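Local coordinates for protein putative modulator of DNA gyrase (PDB 1VPB) that probably acts as a metallopeptidase of the PmbA/TldD family and may modulate DNA gyrase, at residues W24-A29 / L90-K95; K123-K127 / P298-K302; L192-I196 / I225-L230; W210-S214 / P430-S434. All blocks are in the same frame, centred on the assembly; numbering follows the deposited sequence.

Contact 1 (W24-A29 / L90-K95); sequences WAMDYA and LETFIK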
loop_
_atom_site.group_PDB
_atom_site.type_symbol
_atom_site.label_atom_id
_atom_site.label_comp_id
_atom_site.label_asym_id
_atom_site.label_seq_id
_atom_site.Cartn_x
_atom_site.Cartn_y
_atom_site.Cartn_z
ATOM N N TRP A 24 3.172 14.899 -29.795
ATOM C CA TRP A 24 4.351 14.302 -30.453
ATOM C C TRP A 24 4.427 12.806 -30.096
ATOM O O TRP A 24 4.578 11.965 -30.989
ATOM C CB TRP A 24 5.611 15.011 -30.020
ATOM C CG TRP A 24 6.830 14.252 -30.471
ATOM C CD1 TRP A 24 7.475 14.377 -31.659
ATOM C CD2 TRP A 24 7.487 13.196 -29.761
ATOM N NE1 TRP A 24 8.505 13.470 -31.737
ATOM C CE2 TRP A 24 8.552 12.750 -30.569
ATOM C CE3 TRP A 24 7.320 12.628 -28.497
ATOM C CZ2 TRP A 24 9.408 11.722 -30.177
ATOM C CZ3 TRP A 24 8.175 11.619 -28.102
ATOM C CH2 TRP A 24 9.204 11.166 -28.944
ATOM N N ALA A 25 4.183 12.476 -28.829
ATOM C CA ALA A 25 4.241 11.082 -28.369
ATOM C C ALA A 25 3.165 10.247 -29.023
ATOM O O ALA A 25 3.434 9.114 -29.423
ATOM C CB ALA A 25 4.168 10.980 -26.852
ATOM N N MET A 26 1.941 10.800 -29.141
ATOM C CA MET A 26 0.857 10.109 -29.839
ATOM C C MET A 26 1.279 9.790 -31.277
ATOM O O MET A 26 1.143 8.669 -31.787
ATOM C CB MET A 26 -0.402 10.984 -29.815
ATOM C CG MET A 26 -1.496 10.467 -30.656
ATOM S SD MET A 26 -2.173 8.922 -30.037
ATOM C CE MET A 26 -3.251 9.661 -28.841
ATOM N N ASP A 27 1.736 10.833 -31.971
ATOM C CA ASP A 27 2.119 10.707 -33.374
ATOM C C ASP A 27 3.241 9.673 -33.522
ATOM O O ASP A 27 3.185 8.851 -34.445
ATOM C CB ASP A 27 2.506 12.085 -33.920
ATOM C CG ASP A 27 3.046 12.020 -35.318
ATOM O OD1 ASP A 27 2.213 11.864 -36.241
ATOM O OD2 ASP A 27 4.272 12.108 -35.559
ATOM N N TYR A 28 4.207 9.713 -32.637
ATOM C CA TYR A 28 5.357 8.796 -32.698
ATOM C C TYR A 28 4.851 7.368 -32.530
ATOM O O TYR A 28 5.234 6.448 -33.294
ATOM C CB TYR A 28 6.380 9.150 -31.623
ATOM C CG TYR A 28 7.643 8.311 -31.765
ATOM C CD1 TYR A 28 8.648 8.652 -32.674
ATOM C CD2 TYR A 28 7.759 7.131 -31.052
ATOM C CE1 TYR A 28 9.776 7.838 -32.830
ATOM C CE2 TYR A 28 8.862 6.333 -31.188
ATOM C CZ TYR A 28 9.857 6.683 -32.087
ATOM O OH TYR A 28 10.916 5.786 -32.181
ATOM N N ALA A 29 3.996 7.145 -31.533
ATOM C CA ALA A 29 3.446 5.793 -31.346
ATOM C C ALA A 29 2.697 5.279 -32.597
ATOM O O ALA A 29 2.812 4.114 -33.006
ATOM C CB ALA A 29 2.496 5.782 -30.106
ATOM N N LEU A 90 12.526 9.217 -25.011
ATOM C CA LEU A 90 11.120 8.821 -25.221
ATOM C C LEU A 90 10.970 7.984 -26.463
ATOM O O LEU A 90 10.180 7.034 -26.493
ATOM C CB LEU A 90 10.139 10.022 -25.343
ATOM C CG LEU A 90 9.611 10.646 -24.072
ATOM C CD1 LEU A 90 8.779 11.868 -24.453
ATOM C CD2 LEU A 90 8.782 9.672 -23.284
ATOM N N GLU A 91 11.681 8.321 -27.531
ATOM C CA GLU A 91 11.612 7.504 -28.774
ATOM C C GLU A 91 11.945 6.034 -28.498
ATOM O O GLU A 91 11.211 5.111 -28.897
ATOM C CB GLU A 91 12.553 8.058 -29.866
ATOM C CG GLU A 91 12.077 9.388 -30.470
ATOM C CD GLU A 91 12.954 9.928 -31.581
ATOM O OE1 GLU A 91 14.033 9.337 -31.813
ATOM O OE2 GLU A 91 12.536 10.899 -32.261
ATOM N N THR A 92 13.058 5.813 -27.816
ATOM C CA THR A 92 13.471 4.460 -27.450
ATOM C C THR A 92 12.462 3.783 -26.545
ATOM O O THR A 92 12.156 2.606 -26.769
ATOM C CB THR A 92 14.815 4.534 -26.730
ATOM O OG1 THR A 92 15.762 5.010 -27.679
ATOM C CG2 THR A 92 15.320 3.136 -26.313
ATOM N N PHE A 93 11.989 4.502 -25.524
ATOM C CA PHE A 93 11.067 3.938 -24.575
ATOM C C PHE A 93 9.767 3.509 -25.257
ATOM O O PHE A 93 9.215 2.428 -24.980
ATOM C CB PHE A 93 10.761 4.961 -23.463
ATOM C CG PHE A 93 9.919 4.406 -22.345
ATOM C CD1 PHE A 93 10.380 3.378 -21.532
ATOM C CD2 PHE A 93 8.680 4.881 -22.146
ATOM C CE1 PHE A 93 9.578 2.851 -20.553
ATOM C CE2 PHE A 93 7.890 4.392 -21.139
ATOM C CZ PHE A 93 8.335 3.425 -20.341
ATOM N N ILE A 94 9.221 4.398 -26.093
ATOM C CA ILE A 94 7.958 4.090 -26.799
ATOM C C ILE A 94 8.163 2.939 -27.776
ATOM O O ILE A 94 7.377 2.027 -27.814
ATOM C CB ILE A 94 7.421 5.348 -27.527
ATOM C CG1 ILE A 94 7.007 6.367 -26.449
ATOM C CG2 ILE A 94 6.225 5.034 -28.352
ATOM C CD1 ILE A 94 6.709 7.759 -27.018
ATOM N N LYS A 95 9.227 2.988 -28.571
ATOM C CA LYS A 95 9.417 1.907 -29.551
ATOM C C LYS A 95 9.594 0.577 -28.855
ATOM O O LYS A 95 9.064 -0.457 -29.331
ATOM C CB LYS A 95 10.591 2.252 -30.472
ATOM C CG LYS A 95 10.822 1.248 -31.611
ATOM C CD LYS A 95 9.573 1.067 -32.547
ATOM C CE LYS A 95 9.991 0.553 -33.942
ATOM N NZ LYS A 95 10.849 -0.669 -33.782
HETATM O O HOH W 1 13.082 4.291 -31.649
#
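Across the helix pair, the indole of Trp24 and the phenol ring of Tyr28 both close on Glu91, each turning a different part of itself to it. At the rim of the indole, in its plane, Glu91 CG lies 3.6 Å from Trp24 CZ2, while one face of the same ring is overlain near its rim by Tyr28 CB. The phenol receives Glu91 CG over a face, a CH-pi contact 4.1 Å from the centroid of the Tyr28 ring, and the carboxylate beyond it is turned almost parallel to the phenol, the planes 8° apart. At the edge of the phenol, Tyr28 CD2 meets Ile94 CG2 at 3.7 Å. With its CG anti to the backbone N (chi1 -174°), Tyr28 carries its hydroxyl across to the second helix, where OH is 2.7 Å from a water that also makes a weak bond to Glu91 O. Obliquely to the indole, Leu90 CD1 approaches Trp24 CZ3 at 3.7 Å. Ile94 is a knob in the hole formed by Trp24, Ala25, Tyr28 and Ala29, its CD1 reaching Ala25 CB at 4.1 Å. Replacing Tyr28 with an alanine would probably open a gap beside Ile94 CG2, deprive the Glu91 methylenes of their aromatic cover and leave the water without its hydroxyl partner. The helices cross at -48°, their axes 10.4 Å apart at closest approach, and Ala25 and Leu90 both touch Leu67 of strand 58-73: a helix pair with one knob-into-hole contact, lying on the long antiparallel sheet, as in a two-layer alpha/beta arrangement.

Contact 2 (K123-K127 / P298-K302); sequences KPDLK and PHLVK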
loop_
_atom_site.group_PDB
_atom_site.type_symbol
_atom_site.label_atom_id
_atom_site.label_comp_id
_atom_site.label_asym_id
_atom_site.label_seq_id
_atom_site.Cartn_x
_atom_site.Cartn_y
_atom_site.Cartn_z
ATOM N N LYS A 123 -19.451 22.048 -21.849
ATOM C CA LYS A 123 -20.276 22.080 -20.638
ATOM C C LYS A 123 -19.644 23.073 -19.646
ATOM O O LYS A 123 -18.443 23.412 -19.736
ATOM C CB LYS A 123 -20.481 20.670 -20.049
ATOM C CG LYS A 123 -21.459 19.780 -20.852
ATOM C CD LYS A 123 -21.789 18.438 -20.201
ATOM C CE LYS A 123 -23.159 17.893 -20.606
ATOM N NZ LYS A 123 -23.198 17.333 -21.989
ATOM N N PRO A 124 -20.441 23.579 -18.701
ATOM C CA PRO A 124 -19.966 24.622 -17.802
ATOM C C PRO A 124 -18.727 24.247 -16.976
ATOM O O PRO A 124 -18.545 23.090 -16.582
ATOM C CB PRO A 124 -21.178 24.873 -16.912
ATOM C CG PRO A 124 -22.317 24.437 -17.623
ATOM C CD PRO A 124 -21.847 23.236 -18.446
ATOM N N ASP A 125 -17.900 25.227 -16.677
ATOM C CA ASP A 125 -16.736 25.039 -15.789
ATOM C C ASP A 125 -17.150 24.397 -14.490
ATOM O O ASP A 125 -18.034 24.900 -13.774
ATOM C CB ASP A 125 -16.096 26.420 -15.556
ATOM C CG ASP A 125 -14.792 26.393 -14.845
ATOM O OD1 ASP A 125 -14.296 25.315 -14.451
ATOM O OD2 ASP A 125 -14.224 27.507 -14.591
ATOM N N LEU A 126 -16.550 23.222 -14.174
ATOM C CA LEU A 126 -16.876 22.544 -12.924
ATOM C C LEU A 126 -16.187 23.221 -11.712
ATOM O O LEU A 126 -16.511 22.882 -10.572
ATOM C CB LEU A 126 -16.474 21.055 -12.937
ATOM C CG LEU A 126 -17.289 20.210 -13.911
ATOM C CD1 LEU A 126 -16.712 18.857 -14.190
ATOM C CD2 LEU A 126 -18.746 20.029 -13.500
ATOM N N LYS A 127 -15.226 24.108 -11.972
ATOM C CA LYS A 127 -14.613 24.961 -10.942
ATOM C C LYS A 127 -13.957 24.125 -9.846
ATOM O O LYS A 127 -14.199 24.328 -8.651
ATOM C CB LYS A 127 -15.674 25.893 -10.319
ATOM C CG LYS A 127 -16.174 26.888 -11.360
ATOM C CD LYS A 127 -17.102 27.916 -10.782
ATOM C CE LYS A 127 -17.562 28.852 -11.878
ATOM N NZ LYS A 127 -18.575 29.857 -11.333
ATOM N N PRO A 298 -22.249 13.217 -11.871
ATOM C CA PRO A 298 -20.864 13.598 -12.219
ATOM C C PRO A 298 -20.632 15.083 -12.523
ATOM O O PRO A 298 -19.463 15.512 -12.699
ATOM C CB PRO A 298 -20.567 12.768 -13.491
ATOM C CG PRO A 298 -21.917 12.354 -14.003
ATOM C CD PRO A 298 -22.879 12.347 -12.887
ATOM N N HIS A 299 -21.736 15.848 -12.634
ATOM C CA HIS A 299 -21.626 17.206 -13.161
ATOM C C HIS A 299 -21.844 18.300 -12.108
ATOM O O HIS A 299 -22.013 19.465 -12.449
ATOM C CB HIS A 299 -22.548 17.380 -14.346
ATOM C CG HIS A 299 -22.315 16.402 -15.445
ATOM N ND1 HIS A 299 -23.282 16.051 -16.369
ATOM C CD2 HIS A 299 -21.203 15.666 -15.757
ATOM C CE1 HIS A 299 -22.769 15.165 -17.222
ATOM N NE2 HIS A 299 -21.514 14.895 -16.852
ATOM N N LEU A 300 -21.861 17.933 -10.847
ATOM C CA LEU A 300 -21.972 18.930 -9.745
ATOM C C LEU A 300 -20.779 19.866 -9.707
ATOM O O LEU A 300 -19.630 19.456 -9.677
ATOM C CB LEU A 300 -22.137 18.238 -8.384
ATOM C CG LEU A 300 -23.292 17.254 -8.277
ATOM C CD1 LEU A 300 -23.311 16.676 -6.912
ATOM C CD2 LEU A 300 -24.598 17.939 -8.605
ATOM N N VAL A 301 -21.057 21.175 -9.698
ATOM C CA VAL A 301 -19.999 22.163 -9.681
ATOM C C VAL A 301 -19.373 22.319 -8.310
ATOM O O VAL A 301 -20.077 22.263 -7.272
ATOM C CB VAL A 301 -20.596 23.515 -10.223
ATOM C CG1 VAL A 301 -19.648 24.649 -10.086
ATOM C CG2 VAL A 301 -21.003 23.323 -11.681
ATOM N N LYS A 302 -18.050 22.505 -8.305
ATOM C CA LYS A 302 -17.200 22.615 -7.162
ATOM C C LYS A 302 -17.358 21.394 -6.239
ATOM O O LYS A 302 -17.284 21.536 -5.028
ATOM C CB LYS A 302 -17.523 23.878 -6.284
ATOM C CG LYS A 302 -17.302 25.217 -6.920
ATOM C CD LYS A 302 -17.272 26.326 -5.876
ATOM C CE LYS A 302 -16.833 27.659 -6.514
ATOM N NZ LYS A 302 -16.959 28.867 -5.579
#
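Lys127 runs beside Val301 and Lys302, and its side chain touches them mainly through its aliphatic part. Lys127 CB comes first, 3.8 Å from Lys302 CG and also near Val301 CG1. CG is anti to the carbonyl carbon (chi1 -66°), and from there the extended chain passes obliquely over the valine, with Lys127 CD 4.2 Å from Val301 CG1. At the tip, Lys127 NZ stays 6.1 Å from Lys302 NZ, so the two like charges probably repel only mildly at this exposed site. The backbone of Lys127 is held at both ends: its N donates to Asp125 OD1 at 2.9 Å, meeting that oxygen from well above the carboxylate plane, and its carbonyl oxygen accepts from Tyr216 OH. The first of these bonds defines an Asx turn, which bends the loop following helix 87-101 where it meets a loop of the C-terminal metallopeptidase domain. There the two segments run in roughly the same direction, 22° apart, without forming a strand pair. Their single direct hydrogen bond goes from Lys302 N to Leu126 O, 2.8 Å long and nearly straight, with the donor almost in line with the C=O bond. Leu126 is the one buried residue among those that touch; its CD2 presses on the backbone at His299 O, 3.5 Å away, and also lies near Leu300 O, a buried carbonyl that has no hydrogen-bonding partner in the model. Tyr308 packs against Leu126 and His299 and its hydroxyl donates a hydrogen bond to Pro124 O, while His299 NE2 is hydrogen-bonded to Thr316 OG1.

Contact 3 (L192-I196 / I225-L230); sequences LSADI and IGQKAL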
loop_
_atom_site.group_PDB
_atom_site.type_symbol
_atom_site.label_atom_id
_atom_site.label_comp_id
_atom_site.label_asym_id
_atom_site.label_seq_id
_atom_site.Cartn_x
_atom_site.Cartn_y
_atom_site.Cartn_z
ATOM N N LEU A 192 -7.194 18.835 6.540
ATOM C CA LEU A 192 -6.661 18.956 7.877
ATOM C C LEU A 192 -7.186 17.806 8.693
ATOM O O LEU A 192 -8.341 17.404 8.557
ATOM C CB LEU A 192 -7.095 20.264 8.544
ATOM C CG LEU A 192 -6.392 21.563 8.131
ATOM C CD1 LEU A 192 -7.283 22.773 8.549
ATOM C CD2 LEU A 192 -5.043 21.646 8.761
ATOM N N SER A 193 -6.355 17.273 9.558
ATOM C CA SER A 193 -6.753 16.157 10.380
ATOM C C SER A 193 -6.128 16.197 11.760
ATOM O O SER A 193 -5.137 16.892 12.034
ATOM C CB SER A 193 -6.433 14.821 9.686
ATOM O OG SER A 193 -5.055 14.574 9.706
ATOM N N ALA A 194 -6.782 15.489 12.670
ATOM C CA ALA A 194 -6.237 15.202 14.002
ATOM C C ALA A 194 -6.327 13.718 14.294
ATOM O O ALA A 194 -7.257 13.062 13.867
ATOM C CB ALA A 194 -6.991 15.943 15.104
ATOM N N ASP A 195 -5.379 13.224 15.077
ATOM C CA ASP A 195 -5.454 11.858 15.594
ATOM C C ASP A 195 -4.959 11.886 17.039
ATOM O O ASP A 195 -3.921 12.492 17.359
ATOM C CB ASP A 195 -4.684 10.878 14.704
ATOM C CG ASP A 195 -3.232 11.175 14.653
ATOM O OD1 ASP A 195 -2.554 10.848 15.656
ATOM O OD2 ASP A 195 -2.665 11.728 13.682
ATOM N N ILE A 196 -5.723 11.269 17.927
ATOM C CA ILE A 196 -5.466 11.376 19.338
ATOM C C ILE A 196 -5.514 9.998 19.950
ATOM O O ILE A 196 -6.398 9.238 19.634
ATOM C CB ILE A 196 -6.545 12.247 20.011
ATOM C CG1 ILE A 196 -6.544 13.631 19.372
ATOM C CG2 ILE A 196 -6.320 12.299 21.530
ATOM C CD1 ILE A 196 -7.533 14.612 19.941
ATOM N N ILE A 225 -11.598 20.460 14.688
ATOM C CA ILE A 225 -11.111 19.153 14.275
ATOM C C ILE A 225 -10.449 18.419 15.434
ATOM O O ILE A 225 -10.700 17.217 15.629
ATOM C CB ILE A 225 -10.136 19.287 13.081
ATOM C CG1 ILE A 225 -10.869 19.928 11.887
ATOM C CG2 ILE A 225 -9.622 17.898 12.676
ATOM C CD1 ILE A 225 -9.974 20.252 10.680
ATOM N N GLY A 226 -9.597 19.118 16.185
ATOM C CA GLY A 226 -8.925 18.515 17.332
ATOM C C GLY A 226 -9.943 18.240 18.421
ATOM O O GLY A 226 -9.964 17.174 19.036
ATOM N N GLN A 227 -10.847 19.192 18.594
ATOM C CA GLN A 227 -11.943 19.011 19.514
ATOM C C GLN A 227 -12.750 17.742 19.225
ATOM O O GLN A 227 -12.943 16.912 20.117
ATOM C CB GLN A 227 -12.850 20.225 19.465
ATOM C CG GLN A 227 -13.860 20.259 20.602
ATOM C CD GLN A 227 -14.941 21.282 20.364
ATOM O OE1 GLN A 227 -14.693 22.329 19.759
ATOM N NE2 GLN A 227 -16.147 20.988 20.838
ATOM N N LYS A 228 -13.211 17.589 17.989
ATOM C CA LYS A 228 -13.971 16.409 17.586
ATOM C C LYS A 228 -13.222 15.104 17.765
ATOM O O LYS A 228 -13.799 14.120 18.234
ATOM C CB LYS A 228 -14.426 16.516 16.129
ATOM C CG LYS A 228 -15.646 17.444 15.950
ATOM C CD LYS A 228 -16.028 17.571 14.468
ATOM C CE LYS A 228 -16.997 18.729 14.162
ATOM N NZ LYS A 228 -16.394 20.075 14.373
ATOM N N ALA A 229 -11.927 15.082 17.442
ATOM C CA ALA A 229 -11.144 13.854 17.647
ATOM C C ALA A 229 -11.071 13.493 19.121
ATOM O O ALA A 229 -11.109 12.315 19.473
ATOM C CB ALA A 229 -9.717 14.006 17.078
ATOM N N LEU A 230 -10.918 14.512 19.967
ATOM C CA LEU A 230 -10.828 14.254 21.398
ATOM C C LEU A 230 -12.147 13.674 21.913
ATOM O O LEU A 230 -12.169 12.698 22.674
ATOM C CB LEU A 230 -10.458 15.528 22.160
ATOM C CG LEU A 230 -10.379 15.339 23.672
ATOM C CD1 LEU A 230 -9.410 14.232 24.029
ATOM C CD2 LEU A 230 -10.013 16.631 24.372
#
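Ile225 and Ile196 are the two large bumps of this interface, with the flat patch made by Ala194, Gly226 and Ala229 between them. From the helix, Ile225 sends both ends of its side chain down to the strand: CD1 comes to 3.6 Å from Leu192 CB, and CG2 settles over the backbone at Ala194 N, 3.7 Å away. Its CG1 is anti to the carbonyl carbon (chi1 -61°) and the chain is extended beyond it (chi2 174°), which carries CD1 to Leu192. In the middle the small residues allow close approach, Ala194 CB lying 3.9 Å from both Gly226 CA and Ala229 CB. Ile196 is the reciprocal bump, pushed up from the strand; its CD1 fits into the helix turn against Ala229 CB (3.7 Å) and Leu230 N (3.4 Å). With an alanine at Ile225, a gap would probably open over Leu192 CB and the Ala194 backbone, and the start of the helix would be likely to sit less firmly on the strand. Val148 of helix 138-150 also touches Ala194 and Ile225, so two helices share this face of the sheet. The axes of strand and helix pass 7.4 Å apart at 32°. No hydrogen bond crosses the interface, and the Leu230 N and Gly226 O that Ile196 CD1 touches are already bonded to each other within the helix, which is consistent with adhesion mainly by van der Waals packing and exclusion of water.

Contact 4 (W210-S214 / P430-S434); sequences WYESS and PRLNS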
loop_
_atom_site.group_PDB
_atom_site.type_symbol
_atom_site.label_atom_id
_atom_site.label_comp_id
_atom_site.label_asym_id
_atom_site.label_seq_id
_atom_site.Cartn_x
_atom_site.Cartn_y
_atom_site.Cartn_z
ATOM N N TRP A 210 -10.310 12.863 13.325
ATOM C CA TRP A 210 -11.266 13.607 12.552
ATOM C C TRP A 210 -10.507 14.311 11.456
ATOM O O TRP A 210 -9.324 14.554 11.596
ATOM C CB TRP A 210 -11.996 14.621 13.432
ATOM C CG TRP A 210 -13.137 15.237 12.718
ATOM C CD1 TRP A 210 -13.215 16.494 12.191
ATOM C CD2 TRP A 210 -14.374 14.599 12.410
ATOM N NE1 TRP A 210 -14.437 16.686 11.593
ATOM C CE2 TRP A 210 -15.177 15.541 11.731
ATOM C CE3 TRP A 210 -14.905 13.338 12.681
ATOM C CZ2 TRP A 210 -16.465 15.245 11.284
ATOM C CZ3 TRP A 210 -16.196 13.048 12.266
ATOM C CH2 TRP A 210 -16.952 13.990 11.557
ATOM N N TYR A 211 -11.190 14.627 10.352
ATOM C CA TYR A 211 -10.586 15.386 9.283
ATOM C C TYR A 211 -11.632 16.109 8.508
ATOM O O TYR A 211 -12.826 15.793 8.552
ATOM C CB TYR A 211 -9.761 14.495 8.368
ATOM C CG TYR A 211 -10.625 13.744 7.444
ATOM C CD1 TYR A 211 -11.253 12.587 7.866
ATOM C CD2 TYR A 211 -10.905 14.229 6.172
ATOM C CE1 TYR A 211 -12.091 11.887 7.018
ATOM C CE2 TYR A 211 -11.731 13.552 5.326
ATOM C CZ TYR A 211 -12.329 12.377 5.759
ATOM O OH TYR A 211 -13.176 11.678 4.920
ATOM N N GLU A 212 -11.169 17.151 7.832
ATOM C CA GLU A 212 -11.984 18.001 7.005
ATOM C C GLU A 212 -11.200 18.148 5.702
ATOM O O GLU A 212 -9.960 18.104 5.725
ATOM C CB GLU A 212 -12.118 19.374 7.615
ATOM C CG GLU A 212 -12.894 19.454 8.928
ATOM C CD GLU A 212 -14.372 19.170 8.841
ATOM O OE1 GLU A 212 -14.915 18.990 7.744
ATOM O OE2 GLU A 212 -15.000 19.141 9.945
ATOM N N SER A 213 -11.934 18.275 4.591
ATOM C CA SER A 213 -11.313 18.569 3.295
ATOM C C SER A 213 -12.177 19.456 2.420
ATOM O O SER A 213 -13.379 19.639 2.657
ATOM C CB SER A 213 -10.894 17.259 2.585
ATOM O OG SER A 213 -12.016 16.497 2.224
ATOM N N SER A 214 -11.555 20.056 1.416
ATOM C CA SER A 214 -12.249 20.910 0.463
ATOM C C SER A 214 -11.394 21.081 -0.791
ATOM O O SER A 214 -10.169 20.948 -0.729
ATOM C CB SER A 214 -12.483 22.307 1.050
ATOM O OG SER A 214 -13.248 23.110 0.150
ATOM N N PRO A 430 -25.293 14.096 4.779
ATOM C CA PRO A 430 -24.195 13.555 3.999
ATOM C C PRO A 430 -22.952 14.420 4.183
ATOM O O PRO A 430 -23.089 15.614 4.443
ATOM C CB PRO A 430 -24.679 13.689 2.559
ATOM C CG PRO A 430 -25.709 14.718 2.574
ATOM C CD PRO A 430 -26.347 14.616 3.908
ATOM N N ARG A 431 -21.768 13.837 4.042
ATOM C CA ARG A 431 -20.514 14.602 4.008
ATOM C C ARG A 431 -20.303 15.106 2.592
ATOM O O ARG A 431 -19.914 14.361 1.705
ATOM C CB ARG A 431 -19.345 13.708 4.442
ATOM C CG ARG A 431 -19.467 13.232 5.880
ATOM C CD ARG A 431 -18.187 12.570 6.496
ATOM N NE ARG A 431 -16.922 13.355 6.593
ATOM C CZ ARG A 431 -16.724 14.530 7.238
ATOM N NH1 ARG A 431 -17.723 15.180 7.827
ATOM N NH2 ARG A 431 -15.495 15.085 7.266
ATOM N N LEU A 432 -20.590 16.368 2.359
ATOM C CA LEU A 432 -20.508 16.916 1.001
ATOM C C LEU A 432 -19.109 17.067 0.427
ATOM O O LEU A 432 -18.962 17.212 -0.786
ATOM C CB LEU A 432 -21.244 18.228 0.927
ATOM C CG LEU A 432 -22.725 18.176 1.320
ATOM C CD1 LEU A 432 -23.349 19.560 1.270
ATOM C CD2 LEU A 432 -23.492 17.184 0.478
ATOM N N ASN A 433 -18.084 17.034 1.267
ATOM C CA ASN A 433 -16.711 17.160 0.772
ATOM C C ASN A 433 -16.145 15.804 0.299
ATOM O O ASN A 433 -15.001 15.716 -0.174
ATOM C CB ASN A 433 -15.842 17.852 1.843
ATOM C CG ASN A 433 -16.263 19.303 2.110
ATOM O OD1 ASN A 433 -16.538 19.708 3.261
ATOM N ND2 ASN A 433 -16.275 20.101 1.065
ATOM N N SER A 434 -16.971 14.754 0.397
ATOM C CA SER A 434 -16.642 13.440 -0.129
ATOM C C SER A 434 -17.300 13.257 -1.511
ATOM O O SER A 434 -18.345 13.766 -1.740
ATOM C CB SER A 434 -17.243 12.368 0.816
ATOM O OG SER A 434 -16.916 11.073 0.343
HETATM O O HOH W 2 -14.693 18.443 5.290
HETATM O O HOH W 3 -13.145 17.695 -0.779
HETATM O O HOH W 4 -15.850 22.760 1.092
#
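Aromatic and cationic groups meet where the guanidinium of Arg431 comes up beside Trp210 and Tyr211. Arg431 NH1 lies 3.7 Å from Trp210 CZ2, with the ring and guanidinium planes 60° apart, and Trp210 CH2 sits over a guanidinium face. NH2 is over a face of the Tyr211 ring, but with Arg431 CZ 5.5 Å from the ring centroid any cation-pi attraction is weak. A bend at chi3 (60°) brings the arginine tip to the strand. Charge pairing is similarly loose: Glu212 OE1 and Arg431 NH2 form a long salt bridge of 4.0 Å. Tyr211 O is also at the guanidinium edge, though its angle to NH2 is too poor for a hydrogen bond. Within the strand, Trp210 NE1 donates to Glu212 OE2 at 3.0 Å, almost in the indole plane but from above the carboxylate plane, which helps fix the rotation of both side chains. Water provides the remaining links. One molecule accepts from Ser213 N at 2.9 Å and is near Glu212 OE1; another donates to Asn433 O at 2.8 Å and bonds weakly to Ser213 OG. Links through the Asn433 amide are doubtful, since that side chain has two conformers. The type I turn from Arg431 to Ser434 thus meets edge strand 207-214 without a direct hydrogen bond, implying a partly water-mediated junction of central and C-terminal domains whose direct electrostatic terms are probably weak.

How the contacts relate
Contact 1 comes first along the chain and is closed before the others begin; its centre lies about 34 to 48 Å from theirs. Contacts 3 and 4 are neighbours, centres about 13 Å apart, because strands 181-198 and 207-214 pair in the same six-stranded antiparallel sheet: Ala194 with Trp210 and Leu192 with Glu212 make probable backbone hydrogen bonds. Contact 2 stands about 18 Å from contact 4 between centres; contact 3 falls between the segments of contact 2, and those of contact 4 alternate with both. Contact 1 pairs two helices lying on the long sheet and contact 3 packs a helix on a distant strand of it, whereas contacts 2 and 4 tie preceding parts of the chain to the C-terminal domain.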